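PDB 5NEN: lipase C from Serratia marcescens, which serves as the membrane fusion protein of a type I secretion system, probably helping to carry lipase out of the cell across its envelope. Local coordinates for residues I146-L160 / L222-D234. Numbering follows the deposited sequence.
Sequences IDGYKQSMDGIRFQL and LQKQLLESQQRID
Met153 of helix 146-160 reaches across to Leu226, Ser229 and Gln230 of helix 222-234. Met153 CB lies 3.8 Å from Leu226 CD2. CG sits against Ser229 OG, and Met153 SD follows at 3.3 Å from the same Ser229 OG. The chain then bends at chi3 (70°), which brings Met153 CE over Leu226 CD2 at 3.6 Å. On its other flank Met153 CE meets Gln230 OE1 at 3.9 Å. The methionine thus fills the middle of the contact, where Met153 and Leu226 are also nearest in backbone register.

Leu226 is shared. Leu226 CG also takes Ile156 CG2 at 3.4 Å, the two side chains running antiparallel alongside one another. Ile156 CG2 stands anti to its own backbone N, and this branch does the touching. Further along, Leu160 CD1 packs on CB and CD1 of Leu222.

At the other end, Tyr149 lays CB and CG against Ile233 CG1, the CB contact being 3.4 Å. Its ring meets Arg232 edge to edge, with Tyr149 CE1 3.8 Å from Arg232 NE and the ring and guanidinium planes 40° apart.

No hydrogen bond crosses between the segments; most of the contacts are between apolar side chains. Beyond the pair, Gln151 OE1 hydrogen-bonds Ser137 OG of the second subunit, and Phe158 makes a cation-pi contact with Arg123 of that subunit. The segment axes approach to 9.8 Å and run antiparallel at 168°. This is the arrangement of the long alpha-helical hairpin of AprE-like membrane fusion proteins, here formed by helices 122-190 and 195-270.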
ATOM      1  N   ILE A 146      -8.109   9.659  -1.779  1.00 75.40           N
ATOM      2  CA  ILE A 146      -8.024  11.043  -2.232  1.00 64.90           C
ATOM      3  C   ILE A 146      -9.443  11.595  -2.445  1.00 74.78           C
ATOM      4  O   ILE A 146      -9.724  12.748  -2.086  1.00 81.38           O
ATOM      5  CB  ILE A 146      -7.201  11.160  -3.533  1.00 71.11           C
ATOM      6  CG1 ILE A 146      -5.810  10.530  -3.365  1.00 69.35           C
ATOM      7  CG2 ILE A 146      -7.043  12.613  -3.947  1.00 76.15           C
ATOM      8  CD1 ILE A 146      -4.807  11.363  -2.580  1.00 69.93           C
ATOM      9  N   ASP A 147     -10.335  10.753  -2.972  1.00 60.15           N
ATOM     10  CA  ASP A 147     -11.758  11.063  -3.078  1.00 62.50           C
ATOM     11  C   ASP A 147     -12.341  11.402  -1.714  1.00 69.07           C
ATOM     12  O   ASP A 147     -13.168  12.295  -1.578  1.00 82.79           O
ATOM     13  CB  ASP A 147     -12.545   9.884  -3.635  1.00 75.21           C
ATOM     14  CG  ASP A 147     -12.353   9.691  -5.115  1.00 91.61           C
ATOM     15  OD1 ASP A 147     -11.753  10.583  -5.760  1.00 84.37           O
ATOM     16  OD2 ASP A 147     -12.846   8.652  -5.627  1.00 99.69           O
ATOM     17  N   GLY A 148     -11.932  10.645  -0.702  1.00 63.23           N
ATOM     18  CA  GLY A 148     -12.414  10.894   0.636  1.00 56.17           C
ATOM     19  C   GLY A 148     -12.016  12.271   1.113  1.00 55.81           C
ATOM     20  O   GLY A 148     -12.807  13.013   1.688  1.00 70.77           O
ATOM     21  N   TYR A 149     -10.765  12.619   0.889  1.00 62.94           N
ATOM     22  CA  TYR A 149     -10.320  13.939   1.283  1.00 67.30           C
ATOM     23  C   TYR A 149     -11.034  15.039   0.484  1.00 80.19           C
ATOM     24  O   TYR A 149     -11.386  16.078   1.040  1.00 91.94           O
ATOM     25  CB  TYR A 149      -8.804  14.045   1.184  1.00 50.76           C
ATOM     26  CG  TYR A 149      -8.068  13.560   2.431  1.00 58.33           C
ATOM     27  CD1 TYR A 149      -7.866  14.427   3.509  1.00 65.40           C
ATOM     28  CD2 TYR A 149      -7.572  12.250   2.541  1.00 66.50           C
ATOM     29  CE1 TYR A 149      -7.203  14.010   4.669  1.00 81.98           C
ATOM     30  CE2 TYR A 149      -6.892  11.821   3.700  1.00 74.12           C
ATOM     31  CZ  TYR A 149      -6.715  12.711   4.764  1.00 87.00           C
ATOM     32  OH  TYR A 149      -6.061  12.333   5.928  1.00 85.34           O
ATOM     33  N   LYS A 150     -11.259  14.843  -0.807  1.00 65.20           N
ATOM     34  CA  LYS A 150     -11.911  15.920  -1.525  1.00 65.47           C
ATOM     35  C   LYS A 150     -13.326  16.029  -1.008  1.00 74.83           C
ATOM     36  O   LYS A 150     -13.838  17.129  -0.851  1.00 99.90           O
ATOM     37  CB  LYS A 150     -11.914  15.711  -3.039  1.00 58.94           C
ATOM     38  N   GLN A 151     -13.962  14.914  -0.678  1.00 60.95           N
ATOM     39  CA  GLN A 151     -15.349  15.045  -0.246  1.00 69.87           C
ATOM     40  C   GLN A 151     -15.465  15.656   1.134  1.00 69.06           C
ATOM     41  O   GLN A 151     -16.393  16.421   1.418  1.00 65.24           O
ATOM     42  CB  GLN A 151     -16.043  13.692  -0.240  1.00 65.77           C
ATOM     43  CG  GLN A 151     -16.515  13.217  -1.592  1.00 81.74           C
ATOM     44  CD  GLN A 151     -16.260  11.747  -1.775  1.00100.02           C
ATOM     45  OE1 GLN A 151     -16.487  10.949  -0.862  1.00111.36           O
ATOM     46  NE2 GLN A 151     -15.766  11.375  -2.948  1.00102.11           N
ATOM     47  N   SER A 152     -14.487  15.353   1.970  1.00 59.75           N
ATOM     48  CA  SER A 152     -14.432  15.935   3.293  1.00 55.99           C
ATOM     49  C   SER A 152     -14.174  17.445   3.201  1.00 75.10           C
ATOM     50  O   SER A 152     -14.782  18.241   3.926  1.00 86.73           O
ATOM     51  CB  SER A 152     -13.378  15.229   4.139  1.00 48.69           C
ATOM     52  OG  SER A 152     -13.070  16.003   5.276  1.00 64.01           O
ATOM     53  N   MET A 153     -13.271  17.850   2.319  1.00 79.04           N
ATOM     54  CA  MET A 153     -13.049  19.279   2.147  1.00 69.48           C
ATOM     55  C   MET A 153     -14.299  19.938   1.609  1.00 63.27           C
ATOM     56  O   MET A 153     -14.639  21.032   2.026  1.00 65.39           O
ATOM     57  CB  MET A 153     -11.866  19.567   1.242  1.00 63.85           C
ATOM     58  CG  MET A 153     -10.540  19.222   1.889  1.00 61.39           C
ATOM     59  SD  MET A 153      -9.119  19.429   0.768  1.00 94.13           S
ATOM     60  CE  MET A 153      -9.014  21.210   0.598  1.00151.26           C
ATOM     61  N   ASP A 154     -15.009  19.262   0.720  1.00 60.36           N
ATOM     62  CA  ASP A 154     -16.249  19.831   0.234  1.00 65.09           C
ATOM     63  C   ASP A 154     -17.190  20.007   1.416  1.00 76.33           C
ATOM     64  O   ASP A 154     -17.983  20.935   1.456  1.00 88.84           O
ATOM     65  CB  ASP A 154     -16.882  18.960  -0.840  1.00 71.10           C
ATOM     66  CG  ASP A 154     -16.311  19.229  -2.213  1.00 86.89           C
ATOM     67  OD1 ASP A 154     -15.694  20.298  -2.409  1.00 93.28           O
ATOM     68  OD2 ASP A 154     -16.473  18.371  -3.102  1.00 92.30           O
ATOM     69  N   GLY A 155     -17.100  19.111   2.385  1.00 68.96           N
ATOM     70  CA  GLY A 155     -17.935  19.229   3.562  1.00 67.57           C
ATOM     71  C   GLY A 155     -17.619  20.450   4.372  1.00 66.08           C
ATOM     72  O   GLY A 155     -18.522  21.168   4.824  1.00 84.91           O
ATOM     73  N   ILE A 156     -16.330  20.700   4.535  1.00 55.40           N
ATOM     74  CA  ILE A 156     -15.885  21.923   5.201  1.00 61.06           C
ATOM     75  C   ILE A 156     -16.413  23.163   4.437  1.00 73.32           C
ATOM     76  O   ILE A 156     -16.933  24.097   5.051  1.00 83.16           O
ATOM     77  CB  ILE A 156     -14.356  21.952   5.310  1.00 68.03           C
ATOM     78  CG1 ILE A 156     -13.906  21.251   6.597  1.00 80.05           C
ATOM     79  CG2 ILE A 156     -13.838  23.357   5.287  1.00 65.37           C
ATOM     80  CD1 ILE A 156     -13.976  19.716   6.556  1.00 81.55           C
ATOM     81  N   ARG A 157     -16.322  23.148   3.106  1.00 64.03           N
ATOM     82  CA  ARG A 157     -16.791  24.263   2.290  1.00 67.94           C
ATOM     83  C   ARG A 157     -18.300  24.498   2.466  1.00 76.91           C
ATOM     84  O   ARG A 157     -18.759  25.630   2.636  1.00 92.45           O
ATOM     85  CB  ARG A 157     -16.470  24.001   0.814  1.00 63.71           C
ATOM     86  CG  ARG A 157     -15.031  24.352   0.401  1.00 68.29           C
ATOM     87  CD  ARG A 157     -14.753  23.943  -1.041  1.00 76.22           C
ATOM     88  NE  ARG A 157     -13.362  23.555  -1.240  1.00 92.79           N
ATOM     89  CZ  ARG A 157     -12.973  22.302  -1.475  1.00102.24           C
ATOM     90  NH1 ARG A 157     -13.879  21.325  -1.523  1.00 91.48           N
ATOM     91  NH2 ARG A 157     -11.681  22.020  -1.640  1.00 98.97           N
ATOM     92  N   PHE A 158     -19.058  23.414   2.454  1.00 76.29           N
ATOM     93  CA  PHE A 158     -20.498  23.458   2.663  1.00 87.28           C
ATOM     94  C   PHE A 158     -20.798  24.063   4.033  1.00 88.36           C
ATOM     95  O   PHE A 158     -21.779  24.783   4.201  1.00 92.17           O
ATOM     96  CB  PHE A 158     -21.086  22.041   2.506  1.00 92.82           C
ATOM     97  CG  PHE A 158     -22.511  21.873   3.008  1.00 95.06           C
ATOM     98  CD1 PHE A 158     -23.602  22.200   2.202  1.00102.18           C
ATOM     99  CD2 PHE A 158     -22.761  21.293   4.248  1.00 82.20           C
ATOM    100  CE1 PHE A 158     -24.925  22.011   2.654  1.00 87.47           C
ATOM    101  CE2 PHE A 158     -24.075  21.095   4.698  1.00 76.20           C
ATOM    102  CZ  PHE A 158     -25.155  21.464   3.901  1.00 72.14           C
ATOM    103  N   GLN A 159     -19.946  23.788   5.013  1.00 87.34           N
ATOM    104  CA  GLN A 159     -20.143  24.396   6.327  1.00 94.17           C
ATOM    105  C   GLN A 159     -19.869  25.903   6.290  1.00 92.15           C
ATOM    106  O   GLN A 159     -20.667  26.716   6.783  1.00103.91           O
ATOM    107  CB  GLN A 159     -19.249  23.715   7.361  1.00101.27           C
ATOM    108  CG  GLN A 159     -19.882  23.602   8.726  1.00110.98           C
ATOM    109  CD  GLN A 159     -19.379  22.393   9.480  1.00116.56           C
ATOM    110  OE1 GLN A 159     -18.571  21.623   8.958  1.00104.18           O
ATOM    111  NE2 GLN A 159     -19.876  22.201  10.703  1.00125.66           N
ATOM    112  N   LEU A 160     -18.746  26.271   5.684  1.00 78.60           N
ATOM    113  CA  LEU A 160     -18.378  27.673   5.574  1.00 72.27           C
ATOM    114  C   LEU A 160     -19.463  28.472   4.867  1.00 77.10           C
ATOM    115  O   LEU A 160     -19.647  29.649   5.177  1.00 80.67           O
ATOM    116  CB  LEU A 160     -17.035  27.847   4.859  1.00 59.99           C
ATOM    117  CG  LEU A 160     -15.790  27.893   5.749  1.00 70.82           C
ATOM    118  CD1 LEU A 160     -15.898  26.870   6.823  1.00 84.32           C
ATOM    119  CD2 LEU A 160     -14.473  27.723   4.969  1.00 67.37           C
ATOM    120  N   LEU A 222     -12.057  26.447  10.829  1.00 97.84           N
ATOM    121  CA  LEU A 222     -12.378  25.619   9.675  1.00 90.91           C
ATOM    122  C   LEU A 222     -11.460  25.889   8.481  1.00 87.01           C
ATOM    123  O   LEU A 222     -11.031  24.957   7.810  1.00104.64           O
ATOM    124  CB  LEU A 222     -13.838  25.821   9.284  1.00 83.97           C
ATOM    125  CG  LEU A 222     -14.802  25.124  10.243  1.00 74.92           C
ATOM    126  CD1 LEU A 222     -16.248  25.338   9.875  1.00 58.59           C
ATOM    127  CD2 LEU A 222     -14.486  23.640  10.174  1.00 79.11           C
ATOM    128  N   GLN A 223     -11.165  27.155   8.217  1.00 70.66           N
ATOM    129  CA  GLN A 223     -10.289  27.535   7.114  1.00 69.60           C
ATOM    130  C   GLN A 223      -8.942  26.840   7.326  1.00 79.09           C
ATOM    131  O   GLN A 223      -8.264  26.385   6.376  1.00 83.61           O
ATOM    132  CB  GLN A 223     -10.127  29.056   7.068  1.00 74.17           C
ATOM    133  CG  GLN A 223     -11.265  29.828   6.380  1.00 93.21           C
ATOM    134  CD  GLN A 223     -11.464  31.259   6.932  1.00112.02           C
ATOM    135  OE1 GLN A 223     -11.067  31.567   8.058  1.00120.01           O
ATOM    136  NE2 GLN A 223     -12.063  32.136   6.120  1.00104.92           N
ATOM    137  N   LYS A 224      -8.568  26.758   8.600  1.00 82.13           N
ATOM    138  CA  LYS A 224      -7.383  26.023   8.989  1.00 89.09           C
ATOM    139  C   LYS A 224      -7.575  24.543   8.663  1.00 87.91           C
ATOM    140  O   LYS A 224      -6.698  23.929   8.080  1.00 96.92           O
ATOM    141  CB  LYS A 224      -7.071  26.230  10.477  1.00 88.28           C
ATOM    142  N   GLN A 225      -8.735  23.983   8.984  1.00 77.06           N
ATOM    143  CA  GLN A 225      -8.967  22.557   8.742  1.00 71.99           C
ATOM    144  C   GLN A 225      -8.809  22.255   7.252  1.00 79.70           C
ATOM    145  O   GLN A 225      -8.394  21.169   6.876  1.00 91.75           O
ATOM    146  CB  GLN A 225     -10.340  22.143   9.242  1.00 72.45           C
ATOM    147  CG  GLN A 225     -10.537  22.421  10.715  1.00 87.25           C
ATOM    148  CD  GLN A 225     -11.765  21.738  11.286  1.00106.52           C
ATOM    149  OE1 GLN A 225     -12.459  20.980  10.589  1.00103.21           O
ATOM    150  NE2 GLN A 225     -12.039  21.995  12.569  1.00111.45           N
ATOM    151  N   LEU A 226      -9.200  23.203   6.408  1.00 77.38           N
ATOM    152  CA  LEU A 226      -8.957  23.094   4.976  1.00 69.65           C
ATOM    153  C   LEU A 226      -7.480  23.048   4.648  1.00 83.11           C
ATOM    154  O   LEU A 226      -7.024  22.138   3.950  1.00100.96           O
ATOM    155  CB  LEU A 226      -9.537  24.290   4.223  1.00 45.80           C
ATOM    156  CG  LEU A 226     -10.918  24.139   3.654  1.00 51.75           C
ATOM    157  CD1 LEU A 226     -11.069  25.145   2.549  1.00 65.10           C
ATOM    158  CD2 LEU A 226     -11.074  22.750   3.118  1.00 58.33           C
ATOM    159  N   LEU A 227      -6.717  24.007   5.165  1.00 79.06           N
ATOM    160  CA  LEU A 227      -5.284  23.977   4.866  1.00 87.99           C
ATOM    161  C   LEU A 227      -4.662  22.654   5.359  1.00 96.98           C
ATOM    162  O   LEU A 227      -3.882  22.022   4.651  1.00 99.36           O
ATOM    163  CB  LEU A 227      -4.559  25.186   5.477  1.00 89.93           C
ATOM    164  CG  LEU A 227      -4.740  26.595   4.869  1.00 89.52           C
ATOM    165  CD1 LEU A 227      -3.989  27.664   5.685  1.00 85.42           C
ATOM    166  CD2 LEU A 227      -4.339  26.678   3.397  1.00 83.24           C
ATOM    167  N   GLU A 228      -5.042  22.228   6.558  1.00101.69           N
ATOM    168  CA  GLU A 228      -4.516  21.013   7.178  1.00112.32           C
ATOM    169  C   GLU A 228      -4.861  19.736   6.431  1.00107.16           C
ATOM    170  O   GLU A 228      -4.012  18.875   6.215  1.00104.14           O
ATOM    171  CB  GLU A 228      -5.062  20.881   8.599  1.00120.54           C
ATOM    172  CG  GLU A 228      -4.678  21.979   9.555  1.00126.39           C
ATOM    173  CD  GLU A 228      -5.310  21.773  10.912  1.00135.20           C
ATOM    174  OE1 GLU A 228      -6.399  21.156  10.962  1.00139.43           O
ATOM    175  OE2 GLU A 228      -4.729  22.226  11.922  1.00134.90           O
ATOM    176  N   SER A 229      -6.115  19.617   6.023  1.00104.14           N
ATOM    177  CA  SER A 229      -6.528  18.403   5.354  1.00100.04           C
ATOM    178  C   SER A 229      -5.854  18.377   3.998  1.00 88.89           C
ATOM    179  O   SER A 229      -5.340  17.335   3.570  1.00102.00           O
ATOM    180  CB  SER A 229      -8.050  18.326   5.223  1.00 99.19           C
ATOM    181  OG  SER A 229      -8.461  18.840   3.974  1.00 97.38           O
ATOM    182  N   GLN A 230      -5.791  19.533   3.350  1.00 70.83           N
ATOM    183  CA  GLN A 230      -5.086  19.601   2.086  1.00 73.36           C
ATOM    184  C   GLN A 230      -3.619  19.191   2.213  1.00 90.53           C
ATOM    185  O   GLN A 230      -3.107  18.434   1.381  1.00105.93           O
ATOM    186  CB  GLN A 230      -5.171  20.995   1.506  1.00 80.68           C
ATOM    187  CG  GLN A 230      -4.208  21.163   0.370  1.00 90.05           C
ATOM    188  CD  GLN A 230      -4.597  20.370  -0.835  1.00 93.90           C
ATOM    189  OE1 GLN A 230      -5.684  20.528  -1.399  1.00 87.74           O
ATOM    190  NE2 GLN A 230      -3.735  19.443  -1.193  1.00104.50           N
ATOM    191  N   GLN A 231      -2.937  19.663   3.251  1.00 84.36           N
ATOM    192  CA  GLN A 231      -1.545  19.270   3.412  1.00 99.87           C
ATOM    193  C   GLN A 231      -1.449  17.778   3.780  1.00104.42           C
ATOM    194  O   GLN A 231      -0.428  17.158   3.512  1.00112.97           O
ATOM    195  CB  GLN A 231      -0.819  20.125   4.463  1.00110.97           C
ATOM    196  CG  GLN A 231      -0.877  19.578   5.889  1.00121.41           C
ATOM    197  CD  GLN A 231       0.027  20.336   6.846  1.00123.33           C
ATOM    198  OE1 GLN A 231      -0.244  21.489   7.190  1.00125.64           O
ATOM    199  NE2 GLN A 231       1.132  19.706   7.249  1.00123.74           N
ATOM    200  N   ARG A 232      -2.483  17.212   4.409  1.00 93.82           N
ATOM    201  CA  ARG A 232      -2.492  15.773   4.700  1.00 84.18           C
ATOM    202  C   ARG A 232      -2.533  14.964   3.407  1.00 79.69           C
ATOM    203  O   ARG A 232      -1.826  13.947   3.257  1.00 75.32           O
ATOM    204  CB  ARG A 232      -3.671  15.393   5.591  1.00 86.27           C
ATOM    205  CG  ARG A 232      -3.499  15.830   7.029  1.00105.66           C
ATOM    206  CD  ARG A 232      -4.523  15.164   7.940  1.00119.10           C
ATOM    207  NE  ARG A 232      -5.868  15.702   7.749  1.00123.05           N
ATOM    208  CZ  ARG A 232      -6.377  16.697   8.467  1.00117.53           C
ATOM    209  NH1 ARG A 232      -5.648  17.256   9.425  1.00115.85           N
ATOM    210  NH2 ARG A 232      -7.613  17.127   8.232  1.00112.94           N
ATOM    211  N   ILE A 233      -3.348  15.434   2.462  1.00 77.21           N
ATOM    212  CA  ILE A 233      -3.372  14.824   1.144  1.00 83.19           C
ATOM    213  C   ILE A 233      -1.987  14.889   0.539  1.00 93.03           C
ATOM    214  O   ILE A 233      -1.415  13.877   0.147  1.00 95.65           O
ATOM    215  CB  ILE A 233      -4.279  15.563   0.168  1.00 89.84           C
ATOM    216  CG1 ILE A 233      -5.735  15.224   0.373  1.00 83.49           C
ATOM    217  CG2 ILE A 233      -3.873  15.257  -1.290  1.00102.00           C
ATOM    218  CD1 ILE A 233      -6.611  15.832  -0.740  1.00 90.64           C
ATOM    219  N   ASP A 234      -1.436  16.100   0.513  1.00 93.32           N
ATOM    220  CA  ASP A 234      -0.185  16.319  -0.179  1.00 88.66           C
ATOM    221  C   ASP A 234       0.918  15.459   0.402  1.00 87.92           C
ATOM    222  O   ASP A 234       1.611  14.742  -0.312  1.00 84.94           O
ATOM    223  CB  ASP A 234       0.207  17.786  -0.080  1.00 88.29           C
ATOM    224  CG  ASP A 234      -0.746  18.689  -0.828  1.00 92.78           C
ATOM    225  OD1 ASP A 234      -1.423  18.198  -1.768  1.00 83.96           O
ATOM    226  OD2 ASP A 234      -0.811  19.889  -0.470  1.00 93.98           O
TER